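Local coordinates for EmrA (Aquifex aeolicus, PDB 4TKO), which is a periplasmic adaptor of the membrane fusion protein family and probably takes part in multidrug efflux with a transporter of the major facilitator superfamily, at residues N11-K16 against F256-L261; V278-Y283 against V338-E343; E289-E294 against K327-D332. All coordinates share one frame; numbering follows the deposited sequence.

Contact 1 (N11-K16 against F256-L261); sequences NAVFVK and FYVEVL
The phenol ring of Tyr257 carries Lys16 on one face: Lys16 CB sits 4.0 Å from the centroid of the Tyr257 ring and 28° off its normal, a CH-pi contact. The other two rings meet carbonyl oxygens at their edges, Glu259 O near the plane of the Phe14 ring and Lys16 O near that of Phe256. All three belong to a two-stranded antiparallel ladder that brings the N-terminal strand into the curled beta-barrel sheet of this adaptor. With CG placed between its backbone N and carbonyl carbon (chi1 64°), the Tyr257 ring swings toward strand 13-16, so that one face meets Lys16 CB. The same ring has a cation-pi partner in Lys325.

Phe14, Lys16, Tyr257 and Glu259 share one face of the sheet. Here the Glu259 carboxylate stands at 73° to the Phe14 ring, and OE2 of Glu259 lies 3.4 Å from Lys16 CD. The charged ends stay apart, with Lys16 NZ 4.5 Å from Glu259 OE2, too far for a salt bridge, though the opposite charges probably attract weakly. The opposite face, made of Val13, Val15, Val258 and Val260, is buried. Val13 CG2 meets Val258 CG1 at 4.1 Å, and Val344 adds to the packing around Val13 and Val260. At the end of the ladder Val15 CG1 approaches Phe256 CD1 at 4.0 Å.

Five backbone bonds hold the register. Just before the Val13-Val260 pair, Ala12, the centre of an inverse gamma turn, accepts Leu261 N on its O at 3.0 Å, in the carbonyl plane.

Contact 2 (V278-Y283 against V338-E343); sequences VRLDAY and VGMGGE
Met340 reaches across to Leu280, Ala282 and Tyr283, and its thioether end does the touching. From CB the chain runs out through CG, with CG anti to the carbonyl carbon (chi1 -84°), to SD, which lies 4.1 Å from Ala282 CB and 3.9 Å from Tyr283 CE2. The latter is a Met-aromatic contact made obliquely, the sulfur being 59° off the normal of the Tyr283 ring. A bend at chi3 then carries CE to Leu280 CD1, at 3.4 Å, where the two side chains cross at about a right angle. Ala282 CB also lies over the centre of one face of the Tyr283 ring, while the phenol OH bonds to Leu335 O.

The methionine packs against a type I beta turn, Leu280 to Tyr283, at the end of strand 275-280, which pairs antiparallel with strand 342-347 in the barrel. Arg279 and Glu343 form the hydrogen-bonded pair: Arg279 N to Glu343 O is almost straight at 178°, and Glu343 N returns to Arg279 O, tilted from the carbonyl plane. Two residues further on, Asp281 N bonds to Gly341 O at 3.2 Å.

Between these bonds the chains draw close, Leu280 CA to Gly342 CA being 4.1 Å. Gly342 has backbone angles that call for glycine, and its CA touches Arg279 O at 3.2 Å in a CA-H...O contact. CB and CD2 of Leu280 lie against Gly341 O, and the side chain also packs on Val15.

Contact 3 (E289-E294 against K327-D332); sequences EGVVEE and KITKGD
Glu289 and Lys330 stand side by side on the same face of the sheet, both extended, their side chains crossing at an oblique angle. CB of Glu289 lies 3.9 Å from CB of Lys330 and OE1 of Glu289 still comes within 4.1 Å of Lys330 CD, but OE1 and Lys330 NZ are not in contact. The carboxylate turns instead to Lys275, with which Glu289 OE2 forms a salt bridge. Thr329 crosses Glu289 at about a right angle. A chi1 of 55° turns the hydroxyl back toward the opposite strand, where OG1 makes a weak bond to Glu289 O.

That carbonyl oxygen is the meeting point of a beta bulge, where the register of strands 288-295 and 321-330 in the antiparallel barrel shifts by one residue. Thr329 N approaches Glu289 O in the carbonyl plane at 2.6 Å, whereas Lys330 N comes from above the plane at 3.2 Å. Past the bulge, Val291 and Lys327 are joined by a reciprocal pair of backbone bonds, Lys327 N to Val291 O at 2.9 Å. Gly290 lies between, its CA making a CA-H...O contact with Lys327 O.

A second, classic bulge sets Glu293 and Glu294 against Lys325. Glu293, with CG anti to the backbone N (chi1 -170°), extends across Lys327 at about a right angle, Glu293 OE1 lying 3.6 Å from Lys327 CB; this oxygen also has a long, weak ion pair with Lys325 NZ.

In the fold
The three contacts lie on one curled antiparallel sheet at the end of the chain far from the helical hairpin, each more than 50 Å from the chain's centre. Contacts 1 and 2, centred 8 Å apart, are joined directly: Val15 O lies 2.8 Å from Gly339 N and Val15 N 3.0 Å from Met340 O, both probable hydrogen bonds. Contacts 1 and 3, with centres 11 Å apart, meet through Ile328 CD1, which packs 3.7 Å from Phe256 O. Contact 3 is nested within the loop closed by contact 2 and does not touch it. A bound magnesium ion lies about 4 Å from the Asp281 side chain and about 8 Å from that of Val13.

Contact 1 (N11-K16 against F256-L261)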
loop_
_atom_site.group_PDB
_atom_site.type_symbol
_atom_site.label_atom_id
_atom_site.label_comp_id
_atom_site.label_asym_id
_atom_site.label_seq_id
_atom_site.Cartn_x
_atom_site.Cartn_y
_atom_site.Cartn_z
ATOM N N ASN A 11 -41.675 18.971 42.831
ATOM C CA ASN A 11 -41.470 19.680 41.571
ATOM C C ASN A 11 -39.985 20.021 41.354
ATOM O O ASN A 11 -39.605 20.706 40.395
ATOM C CB ASN A 11 -42.344 20.934 41.523
ATOM C CG ASN A 11 -42.065 21.889 42.674
ATOM O OD1 ASN A 11 -41.484 21.503 43.699
ATOM N ND2 ASN A 11 -42.490 23.147 42.518
ATOM N N ALA A 12 -39.148 19.490 42.236
ATOM C CA ALA A 12 -37.707 19.648 42.124
ATOM C C ALA A 12 -37.133 18.486 41.321
ATOM O O ALA A 12 -36.534 17.547 41.889
ATOM C CB ALA A 12 -37.064 19.729 43.522
ATOM N N VAL A 13 -37.333 18.529 40.004
ATOM C CA VAL A 13 -36.908 17.416 39.160
ATOM C C VAL A 13 -35.967 17.875 38.040
ATOM O O VAL A 13 -36.239 18.840 37.313
ATOM C CB VAL A 13 -38.140 16.648 38.549
ATOM C CG1 VAL A 13 -39.468 17.183 39.088
ATOM C CG2 VAL A 13 -38.128 16.700 37.037
ATOM N N PHE A 14 -34.844 17.180 37.909
ATOM C CA PHE A 14 -33.882 17.510 36.854
ATOM C C PHE A 14 -33.584 16.289 36.037
ATOM O O PHE A 14 -33.172 15.263 36.591
ATOM C CB PHE A 14 -32.583 18.064 37.442
ATOM C CG PHE A 14 -32.810 19.151 38.436
ATOM C CD1 PHE A 14 -33.121 18.845 39.762
ATOM C CD2 PHE A 14 -32.769 20.479 38.042
ATOM C CE1 PHE A 14 -33.363 19.842 40.668
ATOM C CE2 PHE A 14 -33.002 21.474 38.942
ATOM C CZ PHE A 14 -33.298 21.161 40.258
ATOM N N VAL A 15 -33.806 16.394 34.730
ATOM C CA VAL A 15 -33.353 15.349 33.825
ATOM C C VAL A 15 -31.823 15.447 33.687
ATOM O O VAL A 15 -31.255 16.485 33.298
ATOM C CB VAL A 15 -34.062 15.452 32.447
ATOM C CG1 VAL A 15 -33.533 14.434 31.490
ATOM C CG2 VAL A 15 -35.554 15.257 32.610
ATOM N N LYS A 16 -31.143 14.354 34.018
ATOM C CA LYS A 16 -29.685 14.334 33.967
ATOM C C LYS A 16 -29.157 13.188 33.111
ATOM O O LYS A 16 -29.894 12.267 32.760
ATOM C CB LYS A 16 -29.105 14.243 35.381
ATOM C CG LYS A 16 -29.565 15.362 36.303
ATOM C CD LYS A 16 -28.561 15.627 37.414
ATOM C CE LYS A 16 -27.270 16.218 36.865
ATOM N NZ LYS A 16 -26.299 16.525 37.950
ATOM N N PHE A 256 -29.949 8.604 30.193
ATOM C CA PHE A 256 -30.838 9.498 30.921
ATOM C C PHE A 256 -31.498 8.907 32.182
ATOM O O PHE A 256 -31.954 7.743 32.215
ATOM C CB PHE A 256 -31.948 9.987 29.997
ATOM C CG PHE A 256 -31.512 10.989 28.980
ATOM C CD1 PHE A 256 -30.938 12.193 29.370
ATOM C CD2 PHE A 256 -31.715 10.750 27.626
ATOM C CE1 PHE A 256 -30.554 13.148 28.421
ATOM C CE2 PHE A 256 -31.347 11.700 26.678
ATOM C CZ PHE A 256 -30.759 12.903 27.078
ATOM N N TYR A 257 -31.551 9.741 33.216
ATOM C CA TYR A 257 -32.323 9.460 34.411
ATOM C C TYR A 257 -32.895 10.754 34.942
ATOM O O TYR A 257 -32.531 11.849 34.490
ATOM C CB TYR A 257 -31.487 8.780 35.489
ATOM C CG TYR A 257 -30.358 9.627 36.020
ATOM C CD1 TYR A 257 -29.209 9.816 35.272
ATOM C CD2 TYR A 257 -30.426 10.218 37.279
ATOM C CE1 TYR A 257 -28.169 10.564 35.741
ATOM C CE2 TYR A 257 -29.372 10.982 37.761
ATOM C CZ TYR A 257 -28.246 11.149 36.980
ATOM O OH TYR A 257 -27.177 11.897 37.414
ATOM N N VAL A 258 -33.808 10.632 35.895
ATOM C CA VAL A 258 -34.370 11.816 36.512
ATOM C C VAL A 258 -33.814 11.917 37.905
ATOM O O VAL A 258 -33.689 10.901 38.613
ATOM C CB VAL A 258 -35.895 11.775 36.541
ATOM C CG1 VAL A 258 -36.438 12.937 37.350
ATOM C CG2 VAL A 258 -36.431 11.804 35.122
ATOM N N GLU A 259 -33.420 13.133 38.269
ATOM C CA GLU A 259 -32.917 13.387 39.602
ATOM C C GLU A 259 -33.913 14.257 40.329
ATOM O O GLU A 259 -34.317 15.329 39.855
ATOM C CB GLU A 259 -31.543 14.049 39.566
ATOM C CG GLU A 259 -30.909 14.236 40.951
ATOM C CD GLU A 259 -29.908 15.400 41.011
ATOM O OE1 GLU A 259 -28.883 15.271 41.719
ATOM O OE2 GLU A 259 -30.145 16.449 40.362
ATOM N N VAL A 260 -34.312 13.779 41.490
ATOM C CA VAL A 260 -35.322 14.463 42.273
ATOM C C VAL A 260 -34.719 14.880 43.600
ATOM O O VAL A 260 -34.045 14.080 44.256
ATOM C CB VAL A 260 -36.545 13.554 42.474
ATOM C CG1 VAL A 260 -37.541 14.189 43.388
ATOM C CG2 VAL A 260 -37.186 13.277 41.124
ATOM N N LEU A 261 -34.912 16.146 43.961
ATOM C CA LEU A 261 -34.478 16.643 45.275
ATOM C C LEU A 261 -35.654 16.628 46.232
ATOM O O LEU A 261 -36.524 17.503 46.174
ATOM C CB LEU A 261 -33.900 18.056 45.179
ATOM C CG LEU A 261 -32.603 18.035 44.394
ATOM C CD1 LEU A 261 -31.896 19.351 44.511
ATOM C CD2 LEU A 261 -31.730 16.880 44.885
#

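Contact 2 (V278-Y283 against V338-E343)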
loop_
_atom_site.group_PDB
_atom_site.type_symbol
_atom_site.label_atom_id
_atom_site.label_comp_id
_atom_site.label_asym_id
_atom_site.label_seq_id
_atom_site.Cartn_x
_atom_site.Cartn_y
_atom_site.Cartn_z
ATOM N N VAL A 278 -43.173 10.502 36.154
ATOM C CA VAL A 278 -42.607 11.791 35.805
ATOM C C VAL A 278 -43.394 12.499 34.723
ATOM O O VAL A 278 -43.678 11.926 33.682
ATOM C CB VAL A 278 -41.149 11.647 35.313
ATOM C CG1 VAL A 278 -40.488 13.007 35.236
ATOM C CG2 VAL A 278 -40.361 10.726 36.225
ATOM N N ARG A 279 -43.731 13.757 34.969
ATOM C CA ARG A 279 -44.378 14.571 33.958
ATOM C C ARG A 279 -43.547 15.812 33.717
ATOM O O ARG A 279 -43.477 16.705 34.557
ATOM C CB ARG A 279 -45.794 14.956 34.391
ATOM C CG ARG A 279 -46.618 13.793 34.922
ATOM C CD ARG A 279 -47.957 14.262 35.434
ATOM N NE ARG A 279 -48.724 14.883 34.363
ATOM C CZ ARG A 279 -49.928 15.416 34.514
ATOM N NH1 ARG A 279 -50.512 15.412 35.704
ATOM N NH2 ARG A 279 -50.540 15.955 33.469
ATOM N N LEU A 280 -42.921 15.861 32.552
ATOM C CA LEU A 280 -42.083 16.985 32.172
ATOM C C LEU A 280 -42.910 18.077 31.507
ATOM O O LEU A 280 -43.775 17.809 30.678
ATOM C CB LEU A 280 -40.961 16.505 31.231
ATOM C CG LEU A 280 -40.182 15.334 31.848
ATOM C CD1 LEU A 280 -39.327 14.598 30.837
ATOM C CD2 LEU A 280 -39.350 15.818 33.007
ATOM N N ASP A 281 -42.625 19.319 31.841
ATOM C CA ASP A 281 -43.384 20.415 31.264
ATOM C C ASP A 281 -43.302 20.426 29.748
ATOM O O ASP A 281 -44.256 20.809 29.069
ATOM C CB ASP A 281 -42.898 21.726 31.846
ATOM C CG ASP A 281 -42.922 21.716 33.372
ATOM O OD1 ASP A 281 -43.897 21.175 33.963
ATOM O OD2 ASP A 281 -41.961 22.236 33.978
ATOM N N ALA A 282 -42.166 19.997 29.213
ATOM C CA ALA A 282 -41.986 19.969 27.765
ATOM C C ALA A 282 -42.942 18.991 27.090
ATOM O O ALA A 282 -43.319 19.177 25.935
ATOM C CB ALA A 282 -40.557 19.620 27.419
ATOM N N TYR A 283 -43.343 17.946 27.801
ATOM C CA TYR A 283 -44.181 16.927 27.176
ATOM C C TYR A 283 -45.411 16.581 28.011
ATOM O O TYR A 283 -45.416 15.614 28.766
ATOM C CB TYR A 283 -43.348 15.673 26.898
ATOM C CG TYR A 283 -42.122 15.958 26.064
ATOM C CD1 TYR A 283 -42.237 16.498 24.781
ATOM C CD2 TYR A 283 -40.844 15.696 26.560
ATOM C CE1 TYR A 283 -41.119 16.767 24.015
ATOM C CE2 TYR A 283 -39.717 15.949 25.798
ATOM C CZ TYR A 283 -39.857 16.487 24.528
ATOM O OH TYR A 283 -38.733 16.746 23.771
ATOM N N VAL A 338 -31.111 17.154 28.728
ATOM C CA VAL A 338 -30.574 17.478 30.058
ATOM C C VAL A 338 -31.140 18.804 30.551
ATOM O O VAL A 338 -31.139 19.777 29.811
ATOM C CB VAL A 338 -29.023 17.591 30.080
ATOM C CG1 VAL A 338 -28.580 18.273 31.345
ATOM C CG2 VAL A 338 -28.361 16.229 29.969
ATOM N N GLY A 339 -31.636 18.841 31.784
ATOM C CA GLY A 339 -32.100 20.090 32.350
ATOM C C GLY A 339 -33.604 20.261 32.440
ATOM O O GLY A 339 -34.116 21.209 33.066
ATOM N N MET A 340 -34.332 19.346 31.810
ATOM C CA MET A 340 -35.786 19.413 31.811
ATOM C C MET A 340 -36.349 19.237 33.217
ATOM O O MET A 340 -35.871 18.406 33.990
ATOM C CB MET A 340 -36.371 18.354 30.874
ATOM C CG MET A 340 -36.438 18.782 29.418
ATOM S SD MET A 340 -37.207 17.538 28.362
ATOM C CE MET A 340 -36.705 16.032 29.191
ATOM N N GLY A 341 -37.371 20.022 33.537
ATOM C CA GLY A 341 -38.064 19.909 34.805
ATOM C C GLY A 341 -39.505 19.450 34.646
ATOM O O GLY A 341 -39.960 19.104 33.556
ATOM N N GLY A 342 -40.232 19.460 35.750
ATOM C CA GLY A 342 -41.597 18.983 35.766
ATOM C C GLY A 342 -42.003 18.561 37.160
ATOM O O GLY A 342 -41.628 19.196 38.132
ATOM N N GLU A 343 -42.748 17.469 37.253
ATOM C CA GLU A 343 -43.359 17.057 38.506
ATOM C C GLU A 343 -43.174 15.576 38.635
ATOM O O GLU A 343 -43.214 14.871 37.621
ATOM C CB GLU A 343 -44.832 17.428 38.523
ATOM C CG GLU A 343 -45.503 17.333 39.869
ATOM C CD GLU A 343 -46.851 18.045 39.878
ATOM O OE1 GLU A 343 -46.860 19.274 40.119
ATOM O OE2 GLU A 343 -47.890 17.381 39.632
#

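Contact 3 (E289-E294 against K327-D332)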
loop_
_atom_site.group_PDB
_atom_site.type_symbol
_atom_site.label_atom_id
_atom_site.label_comp_id
_atom_site.label_asym_id
_atom_site.label_seq_id
_atom_site.Cartn_x
_atom_site.Cartn_y
_atom_site.Cartn_z
ATOM N N GLU A 289 -41.971 6.968 33.349
ATOM C CA GLU A 289 -42.266 6.013 34.395
ATOM C C GLU A 289 -40.971 5.338 34.815
ATOM O O GLU A 289 -40.115 5.041 33.976
ATOM C CB GLU A 289 -43.295 5.008 33.876
ATOM C CG GLU A 289 -43.698 3.890 34.810
ATOM C CD GLU A 289 -44.847 3.062 34.226
ATOM O OE1 GLU A 289 -45.741 3.662 33.578
ATOM O OE2 GLU A 289 -44.844 1.820 34.397
ATOM N N GLY A 290 -40.799 5.112 36.111
ATOM C CA GLY A 290 -39.583 4.458 36.557
ATOM C C GLY A 290 -39.600 3.966 37.982
ATOM O O GLY A 290 -40.624 4.037 38.672
ATOM N N VAL A 291 -38.448 3.465 38.411
ATOM C CA VAL A 291 -38.238 3.051 39.794
ATOM C C VAL A 291 -37.102 3.818 40.449
ATOM O O VAL A 291 -36.217 4.350 39.775
ATOM C CB VAL A 291 -37.896 1.556 39.917
ATOM C CG1 VAL A 291 -39.145 0.715 39.840
ATOM C CG2 VAL A 291 -36.870 1.179 38.858
ATOM N N VAL A 292 -37.114 3.825 41.773
ATOM C CA VAL A 292 -36.082 4.469 42.540
ATOM C C VAL A 292 -34.809 3.641 42.504
ATOM O O VAL A 292 -34.780 2.517 43.001
ATOM C CB VAL A 292 -36.545 4.683 43.966
ATOM C CG1 VAL A 292 -35.565 5.570 44.708
ATOM C CG2 VAL A 292 -37.923 5.315 43.934
ATOM N N GLU A 293 -33.760 4.201 41.904
ATOM C CA GLU A 293 -32.500 3.488 41.723
ATOM C C GLU A 293 -31.616 3.633 42.962
ATOM O O GLU A 293 -31.012 2.656 43.404
ATOM C CB GLU A 293 -31.773 3.991 40.466
ATOM C CG GLU A 293 -30.557 3.160 40.040
ATOM C CD GLU A 293 -30.048 3.499 38.638
ATOM O OE1 GLU A 293 -30.516 4.488 38.034
ATOM O OE2 GLU A 293 -29.174 2.766 38.132
ATOM N N GLU A 294 -31.544 4.839 43.527
ATOM C CA GLU A 294 -30.761 5.036 44.743
ATOM C C GLU A 294 -31.079 6.336 45.480
ATOM O O GLU A 294 -31.617 7.279 44.906
ATOM C CB GLU A 294 -29.265 4.978 44.429
ATOM C CG GLU A 294 -28.658 6.279 43.936
ATOM C CD GLU A 294 -27.136 6.202 43.870
ATOM O OE1 GLU A 294 -26.541 6.794 42.940
ATOM O OE2 GLU A 294 -26.535 5.545 44.752
ATOM N N LYS A 327 -34.451 5.681 37.831
ATOM C CA LYS A 327 -34.241 5.005 36.542
ATOM C C LYS A 327 -35.526 4.944 35.721
ATOM O O LYS A 327 -36.589 4.578 36.240
ATOM C CB LYS A 327 -33.708 3.588 36.739
ATOM C CG LYS A 327 -33.839 2.729 35.490
ATOM C CD LYS A 327 -32.828 1.580 35.426
ATOM C CE LYS A 327 -33.277 0.351 36.202
ATOM N NZ LYS A 327 -32.438 -0.849 35.876
ATOM N N ILE A 328 -35.424 5.304 34.442
ATOM C CA ILE A 328 -36.594 5.344 33.565
ATOM C C ILE A 328 -36.921 3.986 32.973
ATOM O O ILE A 328 -36.030 3.249 32.545
ATOM C CB ILE A 328 -36.383 6.316 32.430
ATOM C CG1 ILE A 328 -35.781 7.607 32.976
ATOM C CG2 ILE A 328 -37.683 6.519 31.664
ATOM C CD1 ILE A 328 -35.573 8.676 31.929
ATOM N N THR A 329 -38.201 3.653 32.936
ATOM C CA THR A 329 -38.595 2.321 32.490
ATOM C C THR A 329 -39.684 2.314 31.421
ATOM O O THR A 329 -39.920 1.289 30.794
ATOM C CB THR A 329 -39.065 1.467 33.672
ATOM O OG1 THR A 329 -40.115 2.145 34.380
ATOM C CG2 THR A 329 -37.886 1.189 34.608
ATOM N N LYS A 330 -40.339 3.451 31.215
ATOM C CA LYS A 330 -41.293 3.578 30.130
ATOM C C LYS A 330 -41.404 5.032 29.704
ATOM O O LYS A 330 -41.406 5.931 30.543
ATOM C CB LYS A 330 -42.653 3.019 30.553
ATOM C CG LYS A 330 -43.737 3.170 29.506
ATOM C CD LYS A 330 -44.908 2.255 29.812
ATOM C CE LYS A 330 -46.042 2.461 28.815
ATOM N NZ LYS A 330 -47.184 1.526 29.044
ATOM N N GLY A 331 -41.479 5.258 28.395
ATOM C CA GLY A 331 -41.502 6.602 27.835
ATOM C C GLY A 331 -40.429 6.767 26.767
ATOM O O GLY A 331 -39.426 6.023 26.732
ATOM N N ASP A 332 -40.626 7.752 25.895
ATOM C CA ASP A 332 -39.743 7.916 24.745
ATOM C C ASP A 332 -38.407 8.607 25.074
ATOM O O ASP A 332 -38.314 9.841 25.113
ATOM C CB ASP A 332 -40.473 8.695 23.645
ATOM C CG ASP A 332 -39.726 8.670 22.322
ATOM O OD1 ASP A 332 -38.765 7.874 22.187
ATOM O OD2 ASP A 332 -40.104 9.437 21.413
#